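Local coordinates for protein phage related exonuclease (Haemophilus somnus 129PT, PDB 3K93) that probably acts as a phage-type exonuclease that digests DNA with the help of metal ions, as in the lambda exonuclease family, at residues Y144-D149 and E199-I204; Y60-N65 and L164-A169. All coordinates share one frame; numbering follows the deposited sequence.

Contact 1. Residues Y144-D149 and E199-I204; sequences YMWLWD and ELIDKI
Trp146 and Ile201 carry most of this contact: the indole of one is lidded on one face by the gamma methyl of the other. Ile201 CG2 stands 3.6 Å from the centroid of the Trp146 five-membered ring and 16° off the ring normal, which identifies a CH-pi contact over the face. The closest ring atom is at the fusion bond, with Trp146 CD2 lying 3.4 Å from Ile201 CG2. The indole reaches this position because Trp146 CG is anti to the backbone N (chi1 -173°), and the methyl because Ile201 CG2 is likewise anti to its own N. Helix 137-148, which bears Trp146, belongs to the beta-alpha-beta crossover joining the adjacent parallel strands 108-114 and 152-158; helix 198-221 follows edge strand 189-195 of the same sheet. While Tyr144 and Trp148 pack on Ile109 of that sheet, Trp146 faces the second helix. One turn further along, Ile204 adds a smaller share, its CG2 approaching Trp146 CZ3 obliquely at 3.9 Å. No hydrogen bond crosses between 144-149 and 199-204. Gln142, a turn before Trp146, also touches both isoleucines, and Ile95 of strand 95-97 meets both Trp146 and Ile204.

Contact 2. Residues Y60-N65 and L164-A169; sequences YTQKGN and LNLISA
Lys63 NZ is gripped by four oxygens, the carbonyls of Ser115, Trp116 and Phe160 and the hydroxyl of Thr162, while the root of the same residue takes a methyl of Leu166. If NZ is protonated, as is likely, its three hydrogens must be shared among the four oxygens, which would compensate a largely buried charge. The chain runs out straight from CB, every torsion lying near 180° (chi1 178°, CG anti to the backbone N), which places NZ far from the leucine. At the near end, Leu166 CD1 lies 3.5 Å from Lys63 N and 3.9 Å from Lys63 CB, hence against the helix backbone as much as against the side chain. Its other branch turns to the preceding residue: in the conformer modelled here, one of two, Leu166 CD2 is 3.9 Å from Gln62 CG and 4.1 Å from Gln62 CB, a tentative contact of carbons alone. Leu166 thus spreads its two methyls over consecutive residues of helix 59-66.

The acceptors of Lys63 lie just beyond strands 108-114 and 152-158, the parallel pair at the middle of the four-stranded sheet, so one lysine ties helix 59-66 to both strand exits. Asp111 and Thr112 of the first strand, with Asp100, hold the sodium ion, about 11 Å from the Lys63 side chain; acidic metal ligands on a central strand of a mixed sheet are consistent with a PD-(D/E)XK nuclease core.

Leu166 ends a short 3-10 segment, 164-166, evidenced by the bond from Ile167 N to Leu164 O at 3.1 Å. Beside it, Asn165 ND2 is hydrogen-bonded to Glu66 OE1 at the C-terminal end of helix 59-66, and Ile167 packs on helix 173-181.

How the contacts relate
Contact 1 and contact 2 lie on opposite sides of the chain's centre, their centres about 32 Å apart, and share no segment. Contact 1 is the more buried and joins two helices, wholly through apolar groups and an aromatic face; contact 2 is partly buried, nearer the periphery, and sets a helix against a loop, its apolar touch flanked by a lysine whose amino group is held by backbone and hydroxyl oxygens. The buried areas, 174 Å² against 116 Å², follow the same order. Both refer back to the four-stranded sheet: contact 1 through the crossover helix lying on it, contact 2 through the loops leaving its two central strands.

Contact 1. Residues Y144-D149 and E199-I204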
# COMPACT_ATOMS: atom_id res chain seq x y z
N TYR A 144 -18.78 23.40 -1.04
CA TYR A 144 -19.22 24.44 -0.09
C TYR A 144 -19.56 25.76 -0.79
O TYR A 144 -20.48 26.47 -0.37
CB TYR A 144 -18.16 24.71 0.97
CG TYR A 144 -17.83 23.57 1.93
CD1 TYR A 144 -18.81 22.71 2.37
CD2 TYR A 144 -16.54 23.41 2.44
CE1 TYR A 144 -18.54 21.69 3.25
CE2 TYR A 144 -16.25 22.37 3.33
CZ TYR A 144 -17.27 21.52 3.74
OH TYR A 144 -17.04 20.48 4.61
N MSE A 145 -18.79 26.14 -1.81
CA MSE A 145 -19.05 27.39 -2.50
C MSE A 145 -20.42 27.33 -3.19
O MSE A 145 -21.13 28.33 -3.30
CB MSE A 145 -17.95 27.73 -3.51
CG MSE A 145 -16.69 28.23 -2.86
SE MSE A 145 -15.36 28.83 -4.12
CE MSE A 145 -14.43 27.15 -4.55
N TRP A 146 -20.78 26.14 -3.66
CA TRP A 146 -22.08 25.91 -4.29
C TRP A 146 -23.19 26.08 -3.26
O TRP A 146 -24.09 26.85 -3.47
CB TRP A 146 -22.12 24.51 -4.88
CG TRP A 146 -23.29 24.24 -5.65
CD1 TRP A 146 -24.19 25.15 -6.17
CD2 TRP A 146 -23.73 22.97 -6.07
NE1 TRP A 146 -25.16 24.50 -6.88
CE2 TRP A 146 -24.90 23.16 -6.83
CE3 TRP A 146 -23.25 21.67 -5.88
CZ2 TRP A 146 -25.58 22.11 -7.40
CZ3 TRP A 146 -23.91 20.64 -6.44
CH2 TRP A 146 -25.08 20.85 -7.20
N LEU A 147 -23.05 25.43 -2.11
CA LEU A 147 -24.05 25.46 -1.07
C LEU A 147 -24.19 26.81 -0.42
O LEU A 147 -25.27 27.13 0.06
CB LEU A 147 -23.76 24.41 0.00
CG LEU A 147 -24.00 22.96 -0.36
CD1 LEU A 147 -23.36 22.04 0.67
CD2 LEU A 147 -25.51 22.65 -0.45
N TRP A 148 -23.11 27.60 -0.39
CA TRP A 148 -23.09 28.90 0.31
C TRP A 148 -23.01 30.09 -0.64
O TRP A 148 -22.85 31.21 -0.19
CB TRP A 148 -21.93 28.95 1.33
CG TRP A 148 -22.35 28.59 2.69
CD1 TRP A 148 -22.84 29.44 3.63
CD2 TRP A 148 -22.35 27.28 3.28
NE1 TRP A 148 -23.13 28.75 4.77
CE2 TRP A 148 -22.85 27.42 4.59
CE3 TRP A 148 -21.96 26.01 2.84
CZ2 TRP A 148 -22.99 26.35 5.46
CZ3 TRP A 148 -22.10 24.94 3.70
CH2 TRP A 148 -22.62 25.11 4.99
N ASP A 149 -23.15 29.86 -1.94
CA ASP A 149 -23.15 30.95 -2.95
C ASP A 149 -21.93 31.85 -2.82
O ASP A 149 -22.08 33.06 -2.77
CB ASP A 149 -24.43 31.79 -2.89
CG ASP A 149 -25.66 31.05 -3.43
OD1 ASP A 149 -25.58 30.33 -4.45
OD2 ASP A 149 -26.74 31.22 -2.83
N GLU A 199 -17.89 25.09 -14.02
CA GLU A 199 -17.74 23.84 -14.78
C GLU A 199 -17.46 22.66 -13.85
O GLU A 199 -17.96 21.57 -14.08
CB GLU A 199 -16.65 23.95 -15.86
CG GLU A 199 -17.14 24.71 -17.12
CD GLU A 199 -16.08 24.78 -18.23
OE1 GLU A 199 -15.02 24.11 -18.07
OE2 GLU A 199 -16.31 25.49 -19.24
N LEU A 200 -16.68 22.90 -12.80
CA LEU A 200 -16.44 21.88 -11.79
C LEU A 200 -17.71 21.59 -10.98
O LEU A 200 -17.95 20.43 -10.63
CB LEU A 200 -15.32 22.28 -10.85
CG LEU A 200 -14.17 21.30 -10.73
CD1 LEU A 200 -13.73 20.85 -12.18
CD2 LEU A 200 -12.96 21.95 -9.93
N ILE A 201 -18.50 22.62 -10.68
CA ILE A 201 -19.74 22.41 -9.96
C ILE A 201 -20.69 21.57 -10.83
O ILE A 201 -21.30 20.65 -10.33
CB ILE A 201 -20.40 23.72 -9.46
CG1 ILE A 201 -19.48 24.38 -8.39
CG2 ILE A 201 -21.85 23.44 -8.91
CD1 ILE A 201 -19.59 25.93 -8.25
N ASP A 202 -20.75 21.85 -12.12
CA ASP A 202 -21.51 21.02 -13.05
C ASP A 202 -21.01 19.58 -13.10
O ASP A 202 -21.80 18.69 -13.17
CB ASP A 202 -21.47 21.61 -14.46
CG ASP A 202 -22.30 22.84 -14.58
OD1 ASP A 202 -23.23 23.02 -13.78
OD2 ASP A 202 -22.02 23.65 -15.49
N LYS A 203 -19.71 19.39 -13.06
CA LYS A 203 -19.11 18.05 -12.94
C LYS A 203 -19.57 17.33 -11.64
O LYS A 203 -19.95 16.16 -11.68
CB LYS A 203 -17.58 18.17 -12.99
CG LYS A 203 -16.77 16.85 -13.14
CD LYS A 203 -15.25 17.12 -13.49
N ILE A 204 -19.55 18.03 -10.51
CA ILE A 204 -20.07 17.48 -9.24
C ILE A 204 -21.52 16.98 -9.47
O ILE A 204 -21.84 15.84 -9.14
CB ILE A 204 -20.05 18.54 -8.10
CG1 ILE A 204 -18.62 18.80 -7.63
CG2 ILE A 204 -21.02 18.14 -6.93
CD1 ILE A 204 -18.45 20.08 -6.84

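Contact 2. Residues Y60-N65 and L164-A169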
# COMPACT_ATOMS: atom_id res chain seq x y z
N TYR A 60 -5.86 11.26 14.04
CA TYR A 60 -5.70 12.36 13.04
C TYR A 60 -6.92 13.25 12.98
O TYR A 60 -6.82 14.48 13.10
CB TYR A 60 -5.33 11.80 11.63
CG TYR A 60 -4.20 10.78 11.69
CD1 TYR A 60 -2.98 11.12 12.21
CD2 TYR A 60 -4.39 9.47 11.27
CE1 TYR A 60 -1.94 10.21 12.30
CE2 TYR A 60 -3.35 8.53 11.36
CZ TYR A 60 -2.13 8.92 11.87
OH TYR A 60 -1.11 8.02 12.00
N THR A 61 -8.10 12.64 12.86
CA THR A 61 -9.37 13.36 12.81
C THR A 61 -9.74 13.90 14.22
O THR A 61 -10.31 14.97 14.33
CB THR A 61 -10.54 12.48 12.26
OG1 THR A 61 -10.77 11.40 13.16
CG2 THR A 61 -10.22 11.89 10.86
N GLN A 62 -9.43 13.16 15.28
CA GLN A 62 -9.70 13.68 16.61
C GLN A 62 -8.87 14.94 16.91
O GLN A 62 -9.37 15.83 17.59
CB GLN A 62 -9.48 12.62 17.69
CG GLN A 62 -10.13 12.96 19.07
CD GLN A 62 -11.53 13.61 18.97
OE1 GLN A 62 -11.78 14.62 19.63
NE2 GLN A 62 -12.43 13.04 18.17
N LYS A 63 -7.65 15.04 16.39
CA LYS A 63 -6.85 16.26 16.62
C LYS A 63 -7.56 17.49 16.07
O LYS A 63 -7.67 18.52 16.75
CB LYS A 63 -5.44 16.16 16.02
CG LYS A 63 -4.57 17.40 16.19
CD LYS A 63 -3.17 17.20 15.66
CE LYS A 63 -2.30 18.45 15.78
NZ LYS A 63 -0.84 18.24 15.42
N GLY A 64 -8.08 17.37 14.85
CA GLY A 64 -8.83 18.47 14.21
C GLY A 64 -10.06 18.85 15.01
O GLY A 64 -10.41 20.00 15.09
N ASN A 65 -10.71 17.88 15.62
CA ASN A 65 -11.88 18.18 16.43
C ASN A 65 -11.50 18.93 17.68
O ASN A 65 -12.12 19.91 17.98
CB ASN A 65 -12.64 16.91 16.80
CG ASN A 65 -13.37 16.29 15.61
OD1 ASN A 65 -13.79 17.01 14.68
ND2 ASN A 65 -13.56 14.95 15.65
N LEU A 164 -1.70 16.06 24.18
CA LEU A 164 -1.13 14.90 24.87
C LEU A 164 -2.01 13.67 24.84
O LEU A 164 -1.52 12.57 24.64
CB LEU A 164 -0.79 15.23 26.31
CG LEU A 164 0.59 15.85 26.53
CD1 LEU A 164 0.70 16.49 27.94
CD2 LEU A 164 1.70 14.78 26.31
N ASN A 165 -3.31 13.85 24.99
CA ASN A 165 -4.20 12.73 25.07
C ASN A 165 -4.27 11.92 23.74
O ASN A 165 -4.84 10.86 23.72
CB ASN A 165 -5.61 13.20 25.53
CG ASN A 165 -6.43 13.77 24.39
OD1 ASN A 165 -7.23 13.07 23.80
ND2 ASN A 165 -6.22 15.05 24.06
N LEU A 166 -3.70 12.44 22.66
CA LEU A 166 -3.75 11.75 21.39
C LEU A 166 -2.41 11.12 21.02
O LEU A 166 -2.31 10.54 19.96
CB LEU A 166 -4.19 12.72 20.31
CG LEU A 166 -5.59 13.29 20.48
CD1 LEU A 166 -5.92 14.24 19.34
CD2 LEU A 166 -6.63 12.13 20.58
N ILE A 167 -1.39 11.24 21.86
CA ILE A 167 -0.08 10.70 21.54
C ILE A 167 -0.01 9.28 22.11
O ILE A 167 0.09 9.10 23.31
CB ILE A 167 1.03 11.56 22.14
CG1 ILE A 167 1.03 12.94 21.45
CG2 ILE A 167 2.40 10.87 21.97
CD1 ILE A 167 2.19 13.82 21.85
N SER A 168 -0.06 8.29 21.23
CA SER A 168 -0.03 6.87 21.66
C SER A 168 1.33 6.49 22.20
O SER A 168 2.31 7.21 22.08
CB SER A 168 -0.32 5.95 20.48
OG SER A 168 0.85 5.83 19.68
N ALA A 169 1.38 5.30 22.79
CA ALA A 169 2.59 4.73 23.39
C ALA A 169 3.74 4.80 22.41
O ALA A 169 4.86 5.08 22.79
CB ALA A 169 2.33 3.27 23.79